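Long-range contacts in ssDNA binding protein (Aeropyrum pernix, PDB 4PSN), which binds single-stranded DNA and probably entraps it in a system of tunnels running between its subunits: residues V69-I74 / E93-V98; I122-E127 / G164-P169; P171-R176 / Q202-R207. One frame throughout, in Å; residues are numbered along the deposited sequence.

Contact 1: V69-I74 / E93-V98; sequences VVRIQI and ELWRRV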
ATOM      1  N   VAL C  69       3.017 -17.105  -4.298  1.00 23.30           N
ATOM      2  CA  VAL C  69       3.342 -15.682  -4.201  1.00 21.33           C
ATOM      3  C   VAL C  69       4.636 -15.432  -4.974  1.00 19.06           C
ATOM      4  O   VAL C  69       5.541 -16.258  -4.947  1.00 20.12           O
ATOM      5  CB  VAL C  69       3.506 -15.258  -2.739  1.00 24.37           C
ATOM      6  CG1 VAL C  69       4.137 -13.868  -2.628  1.00 23.58           C
ATOM      7  CG2 VAL C  69       2.156 -15.302  -2.021  1.00 22.52           C
ATOM      8  N   VAL C  70       4.707 -14.318  -5.693  1.00 19.20           N
ATOM      9  CA  VAL C  70       5.909 -13.955  -6.423  1.00 18.76           C
ATOM     10  C   VAL C  70       6.266 -12.512  -6.132  1.00 22.89           C
ATOM     11  O   VAL C  70       5.455 -11.757  -5.614  1.00 25.50           O
ATOM     12  CB  VAL C  70       5.711 -14.081  -7.939  1.00 27.13           C
ATOM     13  CG1 VAL C  70       5.571 -15.550  -8.347  1.00 26.00           C
ATOM     14  CG2 VAL C  70       4.491 -13.264  -8.378  1.00 22.17           C
ATOM     15  N   ARG C  71       7.482 -12.128  -6.478  1.00 22.22           N
ATOM     16  CA  ARG C  71       7.901 -10.739  -6.381  1.00 19.26           C
ATOM     17  C   ARG C  71       8.877 -10.557  -7.522  1.00 22.60           C
ATOM     18  O   ARG C  71       9.780 -11.370  -7.700  1.00 25.84           O
ATOM     19  CB  ARG C  71       8.586 -10.457  -5.037  1.00 20.60           C
ATOM     20  CG  ARG C  71       9.051  -8.998  -4.866  1.00 21.81           C
ATOM     21  CD  ARG C  71       9.210  -8.626  -3.387  1.00 24.72           C
ATOM     22  NE  ARG C  71      10.327  -9.342  -2.773  1.00 26.38           N
ATOM     23  CZ  ARG C  71      10.630  -9.308  -1.471  1.00 28.51           C
ATOM     24  NH1 ARG C  71      11.666 -10.002  -1.025  1.00 26.39           N
ATOM     25  NH2 ARG C  71       9.907  -8.578  -0.624  1.00 26.68           N
ATOM     26  N   ILE C  72       8.693  -9.497  -8.299  1.00 18.44           N
ATOM     27  CA  ILE C  72       9.430  -9.330  -9.543  1.00 19.94           C
ATOM     28  C   ILE C  72       9.982  -7.933  -9.625  1.00 23.07           C
ATOM     29  O   ILE C  72       9.351  -6.982  -9.186  1.00 23.74           O
ATOM     30  CB  ILE C  72       8.492  -9.550 -10.776  1.00 25.76           C
ATOM     31  CG1 ILE C  72       7.859 -10.938 -10.707  1.00 29.86           C
ATOM     32  CG2 ILE C  72       9.256  -9.376 -12.082  1.00 22.67           C
ATOM     33  CD1 ILE C  72       6.796 -11.177 -11.725  1.00 34.85           C
ATOM     34  N   GLN C  73      11.177  -7.811 -10.174  1.00 22.95           N
ATOM     35  CA  GLN C  73      11.743  -6.507 -10.397  1.00 25.08           C
ATOM     36  C   GLN C  73      12.600  -6.575 -11.640  1.00 25.99           C
ATOM     37  O   GLN C  73      13.210  -7.610 -11.938  1.00 29.64           O
ATOM     38  CB  GLN C  73      12.539  -6.023  -9.175  1.00 24.30           C
ATOM     39  CG  GLN C  73      13.818  -6.764  -8.895  1.00 34.42           C
ATOM     40  CD  GLN C  73      14.691  -6.016  -7.892  1.00 45.08           C
ATOM     41  OE1 GLN C  73      14.310  -5.856  -6.728  1.00 50.25           O
ATOM     42  NE2 GLN C  73      15.857  -5.528  -8.349  1.00 38.53           N
ATOM     43  N   ILE C  74      12.605  -5.487 -12.395  1.00 22.87           N
ATOM     44  CA  ILE C  74      13.447  -5.397 -13.579  1.00 27.61           C
ATOM     45  C   ILE C  74      13.696  -3.927 -13.865  1.00 28.41           C
ATOM     46  O   ILE C  74      12.800  -3.107 -13.693  1.00 28.87           O
ATOM     47  CB  ILE C  74      12.767  -6.071 -14.779  1.00 26.70           C
ATOM     48  CG1 ILE C  74      13.676  -6.066 -16.008  1.00 22.13           C
ATOM     49  CG2 ILE C  74      11.414  -5.406 -15.077  1.00 19.12           C
ATOM     50  CD1 ILE C  74      13.035  -6.830 -17.197  1.00 26.75           C
ATOM     51  N   GLU C  93      11.379 -13.765  -7.396  1.00 29.86           N
ATOM     52  CA  GLU C  93      11.342 -14.588  -6.201  1.00 32.02           C
ATOM     53  C   GLU C  93      10.030 -15.350  -6.205  1.00 31.23           C
ATOM     54  O   GLU C  93       9.021 -14.862  -6.703  1.00 28.26           O
ATOM     55  CB  GLU C  93      11.463 -13.729  -4.944  1.00 31.53           C
ATOM     56  CG  GLU C  93      12.836 -13.070  -4.782  1.00 33.16           C
ATOM     57  CD  GLU C  93      12.788 -11.864  -3.855  1.00 40.74           C
ATOM     58  OE1 GLU C  93      12.431 -10.760  -4.332  1.00 39.62           O
ATOM     59  OE2 GLU C  93      13.090 -12.023  -2.648  1.00 39.27           O
ATOM     60  N   LEU C  94      10.051 -16.555  -5.657  1.00 28.20           N
ATOM     61  CA  LEU C  94       8.866 -17.380  -5.612  1.00 26.85           C
ATOM     62  C   LEU C  94       8.754 -18.041  -4.249  1.00 24.04           C
ATOM     63  O   LEU C  94       9.754 -18.491  -3.671  1.00 24.66           O
ATOM     64  CB  LEU C  94       8.918 -18.438  -6.724  1.00 24.75           C
ATOM     65  CG  LEU C  94       7.854 -19.538  -6.718  1.00 28.49           C
ATOM     66  CD1 LEU C  94       6.486 -18.968  -7.032  1.00 29.34           C
ATOM     67  CD2 LEU C  94       8.240 -20.651  -7.717  1.00 27.50           C
ATOM     68  N   TRP C  95       7.526 -18.103  -3.751  1.00 21.11           N
ATOM     69  CA  TRP C  95       7.225 -18.767  -2.504  1.00 24.79           C
ATOM     70  C   TRP C  95       6.075 -19.724  -2.795  1.00 30.30           C
ATOM     71  O   TRP C  95       5.037 -19.321  -3.338  1.00 24.45           O
ATOM     72  CB  TRP C  95       6.783 -17.741  -1.446  1.00 21.80           C
ATOM     73  CG  TRP C  95       7.821 -16.743  -0.972  1.00 21.43           C
ATOM     74  CD1 TRP C  95       8.546 -16.813   0.186  1.00 26.26           C
ATOM     75  CD2 TRP C  95       8.190 -15.497  -1.600  1.00 23.01           C
ATOM     76  NE1 TRP C  95       9.364 -15.707   0.303  1.00 25.73           N
ATOM     77  CE2 TRP C  95       9.157 -14.883  -0.772  1.00 23.14           C
ATOM     78  CE3 TRP C  95       7.800 -14.846  -2.778  1.00 24.18           C
ATOM     79  CZ2 TRP C  95       9.751 -13.651  -1.089  1.00 22.05           C
ATOM     80  CZ3 TRP C  95       8.383 -13.622  -3.091  1.00 22.26           C
ATOM     81  CH2 TRP C  95       9.352 -13.038  -2.249  1.00 25.74           C
ATOM     82  N   ARG C  96       6.246 -20.992  -2.442  1.00 27.67           N
ATOM     83  CA  ARG C  96       5.202 -21.965  -2.741  1.00 28.81           C
ATOM     84  C   ARG C  96       4.209 -22.157  -1.595  1.00 24.01           C
ATOM     85  O   ARG C  96       4.593 -22.319  -0.442  1.00 24.42           O
ATOM     86  CB  ARG C  96       5.821 -23.298  -3.156  1.00 34.08           C
ATOM     87  CG  ARG C  96       6.639 -23.183  -4.427  1.00 39.94           C
ATOM     88  CD  ARG C  96       6.825 -24.526  -5.066  1.00 41.29           C
ATOM     89  NE  ARG C  96       7.677 -24.461  -6.244  1.00 44.03           N
ATOM     90  CZ  ARG C  96       7.242 -24.218  -7.477  1.00 41.44           C
ATOM     91  NH1 ARG C  96       5.955 -23.992  -7.704  1.00 35.29           N
ATOM     92  NH2 ARG C  96       8.107 -24.198  -8.483  1.00 41.38           N
ATOM     93  N   ARG C  97       2.927 -22.149  -1.936  1.00 24.90           N
ATOM     94  CA  ARG C  97       1.863 -22.244  -0.939  1.00 31.14           C
ATOM     95  C   ARG C  97       1.898 -23.541  -0.114  1.00 33.76           C
ATOM     96  O   ARG C  97       2.033 -24.630  -0.653  1.00 32.47           O
ATOM     97  CB  ARG C  97       0.511 -22.102  -1.633  1.00 33.73           C
ATOM     98  CG  ARG C  97      -0.676 -21.996  -0.698  1.00 42.23           C
ATOM     99  CD  ARG C  97      -1.972 -21.822  -1.492  1.00 51.62           C
ATOM    100  NE  ARG C  97      -3.096 -22.457  -0.811  1.00 62.55           N
ATOM    101  CZ  ARG C  97      -3.540 -23.683  -1.076  1.00 67.19           C
ATOM    102  NH1 ARG C  97      -2.966 -24.412  -2.032  1.00 68.33           N
ATOM    103  NH2 ARG C  97      -4.564 -24.179  -0.391  1.00 64.69           N
ATOM    104  N   VAL C  98       1.771 -23.419   1.200  1.00 34.47           N
ATOM    105  CA  VAL C  98       1.612 -24.593   2.041  1.00 36.95           C
ATOM    106  C   VAL C  98       0.128 -24.928   2.102  1.00 36.26           C
ATOM    107  O   VAL C  98      -0.685 -24.084   2.458  1.00 32.98           O
ATOM    108  CB  VAL C  98       2.154 -24.360   3.452  1.00 35.67           C
ATOM    109  CG1 VAL C  98       1.868 -25.566   4.328  1.00 40.52           C
ATOM    110  CG2 VAL C  98       3.644 -24.080   3.399  1.00 25.88           C
TER
HETATM  111  O   HOH W   1      12.487 -10.033  -6.863  1.00 28.48           O
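The beta hairpin of strands 69-78 and 83-97 pairs Val-69, Val-70 and Arg-71 antiparallel with Trp-95, Leu-94 and Glu-93. The outer two pairs are hydrogen-bonded, and Val-70 with Leu-94 is the non-hydrogen-bonded pair between them. Trp-95 N reaches Val-69 O at 3.0 Å, and Glu-93 N reaches Arg-71 O at 2.9 Å. Arg-71 and Glu-93 then run side by side on one face of the sheet. The guanidinium takes the carboxylate side-on in a salt bridge. Arg-71 NE lies 3.0 Å from Glu-93 OE1, and Arg-71 NH1 lies 3.0 Å from Glu-93 OE2. The two planes are turned 40° apart, and NE meets OE1 from above the carboxylate. A bend in the Arg-71 chain at chi3 (68°) turns its NE edge to Glu-93. Trp-95 CH2 sits over a guanidinium face, while Arg-71 CB meets the indole edge, 3.7 Å from Trp-95 CZ3. Val-69 CG1 touches Trp-95 CE3 at 3.8 Å. The indole NE1 bonds to Leu-67 O of the second subunit. On the other face Val-70 CG1 packs on Leu-94 CD1, and Val-70 also meets Leu-58 of helix 40-61. An alanine in place of Arg-71 removes both salt-bridge bonds, and the Glu-93 carboxylate is then likely to be freer to turn. The paired charges probably largely offset each other beside an aromatic residue at the subunit interface.

Contact 2: I122-E127 / G164-P169; sequences IRFTVE and GAVVEP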
ATOM      1  N   ILE C 122       7.603 -13.791  29.055  1.00 23.27           N
ATOM      2  CA  ILE C 122       8.607 -14.277  28.101  1.00 22.27           C
ATOM      3  C   ILE C 122       9.909 -14.564  28.869  1.00 22.14           C
ATOM      4  O   ILE C 122      10.380 -13.717  29.627  1.00 22.40           O
ATOM      5  CB  ILE C 122       8.934 -13.240  27.004  1.00 24.65           C
ATOM      6  CG1 ILE C 122       7.664 -12.806  26.270  1.00 29.31           C
ATOM      7  CG2 ILE C 122       9.963 -13.831  26.016  1.00 24.05           C
ATOM      8  CD1 ILE C 122       7.858 -11.600  25.367  1.00 24.61           C
ATOM      9  N   ARG C 123      10.479 -15.747  28.685  1.00 20.90           N
ATOM     10  CA  ARG C 123      11.713 -16.095  29.390  1.00 24.21           C
ATOM     11  C   ARG C 123      12.938 -15.839  28.523  1.00 23.38           C
ATOM     12  O   ARG C 123      13.159 -16.540  27.551  1.00 25.03           O
ATOM     13  CB  ARG C 123      11.707 -17.563  29.834  1.00 24.39           C
ATOM     14  CG  ARG C 123      12.842 -17.901  30.810  1.00 28.89           C
ATOM     15  CD  ARG C 123      12.587 -17.381  32.206  1.00 24.98           C
ATOM     16  NE  ARG C 123      13.821 -17.381  33.004  1.00 26.41           N
ATOM     17  CZ  ARG C 123      13.950 -16.798  34.187  1.00 26.48           C
ATOM     18  NH1 ARG C 123      12.913 -16.148  34.719  1.00 27.57           N
ATOM     19  NH2 ARG C 123      15.121 -16.834  34.831  1.00 26.47           N
ATOM     20  N   PHE C 124      13.737 -14.846  28.900  1.00 21.94           N
ATOM     21  CA  PHE C 124      14.966 -14.535  28.200  1.00 20.47           C
ATOM     22  C   PHE C 124      16.151 -15.077  28.993  1.00 24.67           C
ATOM     23  O   PHE C 124      16.064 -15.268  30.211  1.00 26.91           O
ATOM     24  CB  PHE C 124      15.119 -13.007  28.032  1.00 19.98           C
ATOM     25  CG  PHE C 124      14.049 -12.374  27.156  1.00 23.57           C
ATOM     26  CD1 PHE C 124      14.088 -12.520  25.773  1.00 18.38           C
ATOM     27  CD2 PHE C 124      13.012 -11.633  27.716  1.00 19.12           C
ATOM     28  CE1 PHE C 124      13.121 -11.935  24.954  1.00 19.85           C
ATOM     29  CE2 PHE C 124      12.025 -11.053  26.902  1.00 20.30           C
ATOM     30  CZ  PHE C 124      12.081 -11.208  25.519  1.00 20.41           C
ATOM     31  N   THR C 125      17.254 -15.332  28.297  1.00 19.19           N
ATOM     32  CA  THR C 125      18.536 -15.614  28.945  1.00 22.84           C
ATOM     33  C   THR C 125      19.543 -14.554  28.473  1.00 23.97           C
ATOM     34  O   THR C 125      19.258 -13.802  27.557  1.00 23.12           O
ATOM     35  CB  THR C 125      19.037 -17.029  28.608  1.00 30.90           C
ATOM     36  OG1 THR C 125      19.268 -17.140  27.196  1.00 32.71           O
ATOM     37  CG2 THR C 125      18.005 -18.100  29.047  1.00 29.26           C
ATOM     38  N   VAL C 126      20.707 -14.476  29.097  1.00 22.48           N
ATOM     39  CA  VAL C 126      21.686 -13.462  28.728  1.00 23.98           C
ATOM     40  C   VAL C 126      23.075 -14.050  28.765  1.00 30.08           C
ATOM     41  O   VAL C 126      23.310 -15.084  29.400  1.00 26.71           O
ATOM     42  CB  VAL C 126      21.688 -12.241  29.690  1.00 29.05           C
ATOM     43  CG1 VAL C 126      20.338 -11.522  29.674  1.00 25.43           C
ATOM     44  CG2 VAL C 126      22.076 -12.665  31.093  1.00 30.63           C
ATOM     45  N   GLU C 127      23.995 -13.380  28.086  1.00 26.20           N
ATOM     46  CA  GLU C 127      25.406 -13.715  28.191  1.00 33.00           C
ATOM     47  C   GLU C 127      26.171 -12.406  28.174  1.00 25.35           C
ATOM     48  O   GLU C 127      25.903 -11.545  27.320  1.00 25.07           O
ATOM     49  CB  GLU C 127      25.831 -14.603  27.018  1.00 40.59           C
ATOM     50  CG  GLU C 127      27.064 -15.452  27.303  1.00 61.50           C
ATOM     51  CD  GLU C 127      26.860 -16.423  28.467  1.00 77.19           C
ATOM     52  OE1 GLU C 127      27.415 -16.174  29.564  1.00 78.13           O
ATOM     53  OE2 GLU C 127      26.146 -17.437  28.283  1.00 83.41           O
ATOM     54  N   GLY C 164      17.603  -1.564  27.612  1.00 18.28           N
ATOM     55  CA  GLY C 164      17.911  -2.546  26.592  1.00 19.81           C
ATOM     56  C   GLY C 164      16.764  -2.721  25.643  1.00 16.23           C
ATOM     57  O   GLY C 164      15.792  -1.976  25.704  1.00 15.27           O
ATOM     58  N   ALA C 165      16.876  -3.714  24.764  1.00 17.48           N
ATOM     59  CA  ALA C 165      15.887  -3.911  23.729  1.00 14.75           C
ATOM     60  C   ALA C 165      15.999  -5.339  23.209  1.00 16.86           C
ATOM     61  O   ALA C 165      17.088  -5.897  23.225  1.00 16.91           O
ATOM     62  CB  ALA C 165      16.155  -2.925  22.582  1.00 13.24           C
ATOM     63  N   VAL C 166      14.879  -5.909  22.749  1.00 18.49           N
ATOM     64  CA  VAL C 166      14.898  -7.171  21.995  1.00 18.90           C
ATOM     65  C   VAL C 166      14.007  -7.016  20.767  1.00 18.00           C
ATOM     66  O   VAL C 166      13.095  -6.179  20.738  1.00 17.98           O
ATOM     67  CB  VAL C 166      14.405  -8.379  22.842  1.00 21.34           C
ATOM     68  CG1 VAL C 166      15.313  -8.606  24.077  1.00 17.42           C
ATOM     69  CG2 VAL C 166      12.980  -8.168  23.280  1.00 17.88           C
ATOM     70  N   VAL C 167      14.264  -7.815  19.744  0.64 20.18           N
ATOM     71  CA  VAL C 167      13.466  -7.753  18.526  0.64 21.92           C
ATOM     72  C   VAL C 167      12.517  -8.947  18.415  0.64 26.00           C
ATOM     73  O   VAL C 167      11.548  -8.906  17.660  0.64 26.74           O
ATOM     74  CB  VAL C 167      14.354  -7.694  17.270  0.64 20.79           C
ATOM     75  CG1 VAL C 167      15.257  -6.483  17.328  0.64 21.96           C
ATOM     76  CG2 VAL C 167      15.168  -8.985  17.134  0.64 20.47           C
ATOM     77  N   GLU C 168      12.800 -10.006  19.171  1.00 22.36           N
ATOM     78  CA  GLU C 168      11.952 -11.203  19.173  1.00 25.44           C
ATOM     79  C   GLU C 168      11.764 -11.613  20.617  1.00 26.24           C
ATOM     80  O   GLU C 168      12.655 -11.384  21.428  1.00 24.81           O
ATOM     81  CB  GLU C 168      12.634 -12.362  18.432  1.00 27.25           C
ATOM     82  CG  GLU C 168      12.776 -12.158  16.922  1.00 35.41           C
ATOM     83  CD  GLU C 168      13.690 -13.205  16.283  1.00 48.69           C
ATOM     84  OE1 GLU C 168      14.092 -14.171  16.980  1.00 53.83           O
ATOM     85  OE2 GLU C 168      14.012 -13.062  15.085  1.00 53.89           O
ATOM     86  N   PRO C 169      10.632 -12.262  20.945  1.00 23.57           N
ATOM     87  CA  PRO C 169       9.583 -12.696  20.024  1.00 23.59           C
ATOM     88  C   PRO C 169       8.640 -11.562  19.623  1.00 26.79           C
ATOM     89  O   PRO C 169       7.741 -11.790  18.835  1.00 25.41           O
ATOM     90  CB  PRO C 169       8.821 -13.759  20.829  1.00 20.95           C
ATOM     91  CG  PRO C 169       9.024 -13.343  22.281  1.00 21.27           C
ATOM     92  CD  PRO C 169      10.418 -12.774  22.316  1.00 21.19           C
TER
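Apolar contacts carry most of the meeting of Phe-124 and Ile-122 with Val-166 and Pro-169. Phe-124 CZ lies 3.9 Å from Val-166 CG2. Val-166 CG1 stands over one face of the ring, while Ile-122 CG2, from the same segment as the ring, lies over the opposite face, offset toward the rim. The phenyl group is therefore held between two aliphatic branches. Phe-124 CG is anti to the carbonyl carbon (chi1 -64°), which sends the ring across to Val-166. Pro-169 adds its CD, 3.9 Å from Phe-124 CE1. Ile-122 meets the same proline end-on, with Ile-122 CD1 3.7 Å from Pro-169 CG. A cis peptide bond precedes Pro-169.

One polar atom joins in. Glu-168 O lies at the ring edge, near its plane, 3.6 Å from Phe-124 CE1. No hydrogen bond crosses the contact. The backbones stay well apart, with 9.6 Å between the CA atoms of Phe-124 and Val-166. The contact joins the approach to strand 125-131 with the end of strand 159-166 and the turn after it, two strands that are not neighbours in the sheet.

Helix 186-198 covers this contact as well: Phe-198 meets the Phe-124 ring, and Ser-195 OG bonds to Phe-124 N. Phe-55 of the second subunit packs on Pro-169. Cohesion here rests on dispersion and on burial of apolar surface, and the weakly positive ring edge probably suits the carbonyl oxygen of Glu-168.

Contact 3: P171-R176 / Q202-R207; sequences PLLLKR and QNVEKR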
ATOM      1  N   PRO C 171       9.021  -6.931  19.331  1.00 21.91           N
ATOM      2  CA  PRO C 171       9.986  -5.860  19.615  1.00 22.23           C
ATOM      3  C   PRO C 171       9.658  -5.093  20.906  1.00 21.27           C
ATOM      4  O   PRO C 171       8.556  -4.543  21.052  1.00 18.41           O
ATOM      5  CB  PRO C 171       9.883  -4.950  18.382  1.00 21.54           C
ATOM      6  CG  PRO C 171       9.303  -5.843  17.288  1.00 19.86           C
ATOM      7  CD  PRO C 171       8.321  -6.724  18.049  1.00 19.28           C
ATOM      8  N   LEU C 172      10.626  -5.063  21.820  1.00 20.00           N
ATOM      9  CA  LEU C 172      10.450  -4.473  23.152  1.00 22.56           C
ATOM     10  C   LEU C 172      11.615  -3.589  23.543  1.00 20.42           C
ATOM     11  O   LEU C 172      12.775  -3.921  23.309  1.00 22.52           O
ATOM     12  CB  LEU C 172      10.318  -5.559  24.218  1.00 22.08           C
ATOM     13  CG  LEU C 172       9.120  -6.493  24.096  1.00 25.64           C
ATOM     14  CD1 LEU C 172       9.289  -7.655  25.061  1.00 24.78           C
ATOM     15  CD2 LEU C 172       7.836  -5.724  24.390  1.00 27.24           C
ATOM     16  N   LEU C 173      11.291  -2.449  24.141  0.54 19.77           N
ATOM     17  CA  LEU C 173      12.293  -1.520  24.613  0.54 21.36           C
ATOM     18  C   LEU C 173      12.183  -1.360  26.125  0.54 22.36           C
ATOM     19  O   LEU C 173      11.144  -0.962  26.641  0.54 23.44           O
ATOM     20  CB  LEU C 173      12.123  -0.167  23.926  0.54 22.57           C
ATOM     21  CG  LEU C 173      13.229   0.227  22.953  0.54 23.79           C
ATOM     22  CD1 LEU C 173      13.472  -0.872  21.951  0.54 32.51           C
ATOM     23  CD2 LEU C 173      12.875   1.533  22.246  0.54 19.04           C
ATOM     24  N   LEU C 174      13.252  -1.698  26.831  1.00 18.47           N
ATOM     25  CA  LEU C 174      13.304  -1.471  28.266  1.00 22.23           C
ATOM     26  C   LEU C 174      13.916  -0.090  28.486  1.00 25.91           C
ATOM     27  O   LEU C 174      15.093   0.120  28.195  1.00 22.05           O
ATOM     28  CB  LEU C 174      14.147  -2.553  28.945  1.00 21.36           C
ATOM     29  CG  LEU C 174      14.350  -2.434  30.455  1.00 27.75           C
ATOM     30  CD1 LEU C 174      13.054  -2.731  31.190  1.00 29.68           C
ATOM     31  CD2 LEU C 174      15.469  -3.370  30.917  1.00 23.97           C
ATOM     32  N   LYS C 175      13.099   0.850  28.958  1.00 24.54           N
ATOM     33  CA  LYS C 175      13.527   2.219  29.263  1.00 31.06           C
ATOM     34  C   LYS C 175      14.406   2.257  30.512  1.00 23.63           C
ATOM     35  O   LYS C 175      14.348   1.346  31.336  1.00 24.32           O
ATOM     36  CB  LYS C 175      12.309   3.108  29.526  1.00 37.00           C
ATOM     37  CG  LYS C 175      11.182   2.946  28.527  1.00 54.73           C
ATOM     38  CD  LYS C 175      11.524   3.619  27.217  1.00 60.55           C
ATOM     39  CE  LYS C 175      10.301   3.736  26.336  1.00 59.80           C
ATOM     40  NZ  LYS C 175      10.416   4.909  25.437  1.00 53.92           N
ATOM     41  N   ARG C 176      15.201   3.318  30.651  1.00 28.40           N
ATOM     42  CA  ARG C 176      16.035   3.494  31.838  1.00 31.78           C
ATOM     43  C   ARG C 176      15.283   3.102  33.115  1.00 29.97           C
ATOM     44  O   ARG C 176      14.210   3.622  33.421  1.00 29.58           O
ATOM     45  CB  ARG C 176      16.573   4.923  31.953  1.00 34.95           C
ATOM     46  CG  ARG C 176      17.522   5.076  33.143  1.00 38.28           C
ATOM     47  CD  ARG C 176      17.793   6.530  33.534  1.00 38.08           C
ATOM     48  NE  ARG C 176      18.821   7.141  32.698  1.00 38.60           N
ATOM     49  CZ  ARG C 176      19.527   8.209  33.047  1.00 40.77           C
ATOM     50  NH1 ARG C 176      20.442   8.692  32.220  1.00 44.27           N
ATOM     51  NH2 ARG C 176      19.322   8.791  34.227  1.00 36.71           N
ATOM     52  N   GLN C 202       8.388  -1.496  26.899  1.00 17.80           N
ATOM     53  CA  GLN C 202       7.490  -0.863  25.936  1.00 21.33           C
ATOM     54  C   GLN C 202       7.469  -1.631  24.599  1.00 22.33           C
ATOM     55  O   GLN C 202       8.515  -2.006  24.078  1.00 21.05           O
ATOM     56  CB  GLN C 202       7.955   0.585  25.700  1.00 23.55           C
ATOM     57  CG  GLN C 202       7.074   1.373  24.751  1.00 36.82           C
ATOM     58  CD  GLN C 202       7.606   2.775  24.450  1.00 49.57           C
ATOM     59  OE1 GLN C 202       8.768   2.954  24.093  1.00 48.73           O
ATOM     60  NE2 GLN C 202       6.745   3.772  24.594  1.00 53.80           N
ATOM     61  N   ASN C 203       6.282  -1.859  24.046  1.00 20.09           N
ATOM     62  CA  ASN C 203       6.149  -2.418  22.702  1.00 22.32           C
ATOM     63  C   ASN C 203       6.429  -1.362  21.641  1.00 23.98           C
ATOM     64  O   ASN C 203       5.811  -0.304  21.646  1.00 24.07           O
ATOM     65  CB  ASN C 203       4.748  -2.968  22.500  1.00 19.58           C
ATOM     66  CG  ASN C 203       4.403  -4.037  23.501  1.00 23.14           C
ATOM     67  OD1 ASN C 203       3.862  -3.753  24.572  1.00 30.55           O
ATOM     68  ND2 ASN C 203       4.728  -5.275  23.170  1.00 20.78           N
ATOM     69  N   VAL C 204       7.365  -1.645  20.744  1.00 18.93           N
ATOM     70  CA  VAL C 204       7.765  -0.672  19.737  1.00 20.34           C
ATOM     71  C   VAL C 204       7.795  -1.311  18.355  1.00 21.18           C
ATOM     72  O   VAL C 204       7.582  -2.514  18.207  1.00 20.36           O
ATOM     73  CB  VAL C 204       9.167  -0.101  20.047  1.00 19.13           C
ATOM     74  CG1 VAL C 204       9.146   0.687  21.367  1.00 23.27           C
ATOM     75  CG2 VAL C 204      10.184  -1.221  20.104  1.00 18.26           C
ATOM     76  N   GLU C 205       8.064  -0.509  17.341  1.00 18.96           N
ATOM     77  CA  GLU C 205       8.345  -1.074  16.021  1.00 22.50           C
ATOM     78  C   GLU C 205       9.728  -1.705  15.993  1.00 23.90           C
ATOM     79  O   GLU C 205      10.628  -1.277  16.721  1.00 25.39           O
ATOM     80  CB  GLU C 205       8.194  -0.004  14.936  1.00 24.59           C
ATOM     81  CG  GLU C 205       6.766   0.516  14.831  1.00 27.55           C
ATOM     82  CD  GLU C 205       6.456   1.256  13.516  1.00 32.41           C
ATOM     83  OE1 GLU C 205       7.391   1.562  12.746  1.00 31.18           O
ATOM     84  OE2 GLU C 205       5.260   1.532  13.261  1.00 32.60           O
ATOM     85  N   LYS C 206       9.883  -2.732  15.160  1.00 20.69           N
ATOM     86  CA  LYS C 206      11.107  -3.513  15.103  1.00 25.17           C
ATOM     87  C   LYS C 206      12.376  -2.669  14.888  1.00 25.81           C
ATOM     88  O   LYS C 206      13.404  -2.887  15.547  1.00 22.84           O
ATOM     89  CB  LYS C 206      10.987  -4.592  14.016  1.00 25.92           C
ATOM     90  CG  LYS C 206      12.085  -5.644  14.075  1.00 29.86           C
ATOM     91  CD  LYS C 206      12.006  -6.598  12.883  1.00 37.97           C
ATOM     92  CE  LYS C 206      12.707  -7.922  13.172  1.00 43.94           C
ATOM     93  NZ  LYS C 206      12.980  -8.745  11.955  1.00 47.65           N
ATOM     94  N   ARG C 207      12.315  -1.712  13.967  1.00 22.38           N
ATOM     95  CA  ARG C 207      13.466  -0.838  13.713  1.00 27.94           C
ATOM     96  C   ARG C 207      13.924  -0.054  14.958  1.00 22.45           C
ATOM     97  O   ARG C 207      15.117   0.211  15.127  1.00 21.17           O
ATOM     98  CB  ARG C 207      13.171   0.130  12.555  1.00 30.73           C
ATOM     99  CG  ARG C 207      14.381   0.943  12.084  1.00 37.92           C
ATOM    100  CD  ARG C 207      14.066   1.750  10.805  1.00 49.67           C
ATOM    101  NE  ARG C 207      13.873   0.880   9.642  1.00 52.97           N
ATOM    102  CZ  ARG C 207      12.701   0.631   9.059  1.00 50.33           C
ATOM    103  NH1 ARG C 207      11.587   1.201   9.508  1.00 43.99           N
ATOM    104  NH2 ARG C 207      12.646  -0.190   8.014  1.00 56.24           N
TER
HETATM  105  O   HOH W   2       6.017  -5.492  20.720  1.00 22.35           O
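Leu-172 and Asn-203 lie side by side and point the same way. Leu-172 CD2 comes within 3.4 Å of Asn-203 ND2. That amide nitrogen gives a bond of 2.8 Å to a water, and the water in turn donates to Pro-171 O. The same oxygen accepts a bond from Val-204 N, which sits above the carbonyl plane. Pro-171 lays its ring against the helix start, where Pro-171 CG is 3.7 Å from Lys-206 CA. Leu-173 and Val-204 instead cross at about a right angle, but this is tentative, since it holds for one of two modelled leucine conformers. Leu-173 and Gln-202 exchange two backbone bonds, N to O each way, both 2.8 Å long. Lys-175 NZ forms a salt bridge with Glu-215 of the fourth subunit. Glu-205, the N-cap residue, pairs by its carboxylate with Arg-23 of the second subunit, and its N bonds to Glu-208 OE1. This is a short antiparallel strand, 202-203, the outermost of the sheet within this chain, passing through an N-cap into helix 206-218.

In the fold
Contacts 1, 2 and 3 follow one another along the chain. Contact 1 belongs to the three-stranded antiparallel sheet of the N-terminal part. Contacts 2 and 3 belong to the six-stranded antiparallel sheet of the C-terminal part. Contact 1 lies across the chain's centre from the other two, its centre 32 Å from that of contact 2 and 31 Å from that of contact 3. Contacts 2 and 3 have centres only 11 Å apart and touch through neighbouring strands 159-166 and 172-180, where probable hydrogen bonds link Val-166 O with Leu-172 N and Gly-164 O with Leu-174 N. Helix 100-113 comes between the two parts in sequence. All three touch the second subunit, consistent with tunnels formed between subunits.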